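Local atomic coordinates of Pol protein (Human T-cell leukemia virus type I, PDB entry 6TJU), a protein that forms part of the viral integrase, as its C-terminal domain, and probably binds DNA during integration of the viral genome. Residues 32-36 and 37-41. Residues are numbered along the deposited sequence; the frame is centred on the assembly and turned at random.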
loop_
_atom_site.group_PDB
_atom_site.type_symbol
_atom_site.label_atom_id
_atom_site.label_comp_id
_atom_site.label_asym_id
_atom_site.label_seq_id
_atom_site.Cartn_x
_atom_site.Cartn_y
_atom_site.Cartn_z
ATOM N N LEU A 32 -6.599 2.795 -1.434
ATOM C CA LEU A 32 -8.062 2.952 -1.586
ATOM C C LEU A 32 -8.516 4.024 -0.617
ATOM O O LEU A 32 -9.447 4.719 -0.936
ATOM C CB LEU A 32 -8.771 1.643 -1.273
ATOM C CG LEU A 32 -8.458 0.472 -2.201
ATOM C CD1 LEU A 32 -9.265 -0.729 -1.794
ATOM C CD2 LEU A 32 -8.709 0.804 -3.677
ATOM N N GLN A 33 -7.876 4.108 0.543
ATOM C CA GLN A 33 -8.066 5.235 1.464
ATOM C C GLN A 33 -6.837 5.382 2.332
ATOM O O GLN A 33 -6.107 4.363 2.500
ATOM C CB GLN A 33 -9.283 5.000 2.346
ATOM C CG GLN A 33 -9.913 6.305 2.790
ATOM C CD GLN A 33 -11.297 5.928 3.203
ATOM O OE1 GLN A 33 -11.601 5.871 4.384
ATOM N NE2 GLN A 33 -12.083 5.542 2.213
ATOM N N GLU A 34 -6.678 6.604 2.859
ATOM C CA GLU A 34 -5.617 7.047 3.805
ATOM C C GLU A 34 -6.237 7.509 5.143
ATOM O O GLU A 34 -7.286 8.137 5.140
ATOM C CB GLU A 34 -4.869 8.243 3.216
ATOM C CG GLU A 34 -4.527 8.106 1.761
ATOM C CD GLU A 34 -3.079 7.748 1.586
ATOM O OE1 GLU A 34 -2.557 7.853 0.456
ATOM O OE2 GLU A 34 -2.500 7.372 2.608
ATOM N N ALA A 35 -5.570 7.237 6.257
ATOM C CA ALA A 35 -5.945 7.679 7.608
ATOM C C ALA A 35 -4.660 8.014 8.337
ATOM O O ALA A 35 -3.586 7.778 7.751
ATOM C CB ALA A 35 -6.695 6.575 8.302
ATOM N N ALA A 36 -4.769 8.501 9.572
ATOM C CA ALA A 36 -3.599 8.838 10.401
ATOM C C ALA A 36 -2.807 7.551 10.616
ATOM O O ALA A 36 -3.368 6.564 11.095
ATOM C CB ALA A 36 -4.032 9.467 11.721
ATOM N N GLY A 37 -1.565 7.544 10.191
ATOM C CA GLY A 37 -0.648 6.411 10.420
ATOM C C GLY A 37 -0.875 5.161 9.569
ATOM O O GLY A 37 -0.170 4.164 9.869
ATOM N N ALA A 38 -1.774 5.142 8.567
ATOM C CA ALA A 38 -2.008 3.922 7.750
ATOM C C ALA A 38 -2.670 4.232 6.405
ATOM O O ALA A 38 -3.381 5.240 6.299
ATOM C CB ALA A 38 -2.825 2.905 8.521
ATOM N N ALA A 39 -2.440 3.367 5.410
ATOM C CA ALA A 39 -3.162 3.416 4.122
ATOM C C ALA A 39 -3.881 2.091 3.903
ATOM O O ALA A 39 -3.372 1.010 4.350
ATOM C CB ALA A 39 -2.213 3.719 2.989
ATOM N N LEU A 40 -5.036 2.152 3.245
ATOM C CA LEU A 40 -5.811 0.929 2.918
ATOM C C LEU A 40 -5.348 0.415 1.555
ATOM O O LEU A 40 -5.604 1.061 0.527
ATOM C CB LEU A 40 -7.307 1.223 2.945
ATOM C CG LEU A 40 -8.200 0.012 2.741
ATOM C CD1 LEU A 40 -8.032 -1.010 3.850
ATOM C CD2 LEU A 40 -9.630 0.473 2.663
ATOM N N ILE A 41 -4.667 -0.715 1.581
ATOM C CA ILE A 41 -3.973 -1.294 0.406
ATOM C C ILE A 41 -4.682 -2.571 0.001
ATOM O O ILE A 41 -4.915 -3.412 0.844
ATOM C CB ILE A 41 -2.499 -1.585 0.720
ATOM C CG1 ILE A 41 -1.732 -0.360 1.250
ATOM C CG2 ILE A 41 -1.878 -2.183 -0.525
ATOM C CD1 ILE A 41 -1.853 0.902 0.395
#
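The carboxylate of Glu34 lies with one face over the methyl of Ala39; OE2 is 3.7 Å from Ala39 CB, which sits well out of the carboxylate plane. Its other oxygen, OE1, is hydrogen-bonded to the hydroxyl of Tyr13, whose side chain also touches Ala39. A bend about the CB-CG bond (chi2 -103°) carries the acid over Ala39, its non-hydrogen-bonded partner, on the side of the hairpin turned to strand 12-15.

Backbone bonds close the ladder between the strands. Ala35 N donates to Ala38 O at 3.0 Å, while the return bond from Ala38 N to Ala35 O is long and weak. Further along, Leu40 N reaches Gln33 O at 2.6 Å. Beyond it, Leu32 N donates to Leu40 O at 2.8 Å.

This is a beta hairpin with a two-residue turn in the SH3-like DNA-binding domain of integrase, and it illustrates how a type II turn reverses a chain: Ala36 and Gly37 take the corners, and Gly37 adopts the positive phi (75°) that glycine accommodates readily. Strand 38-42 then pairs on its far side with strand 48-52.

On the face bearing Ala35 and Ala38, Leu40 CB approaches Gln33 O to 3.4 Å. With CG anti to its own nitrogen, Leu40 places CD2 4.2 Å from Leu32 CB and also packs against Trp50.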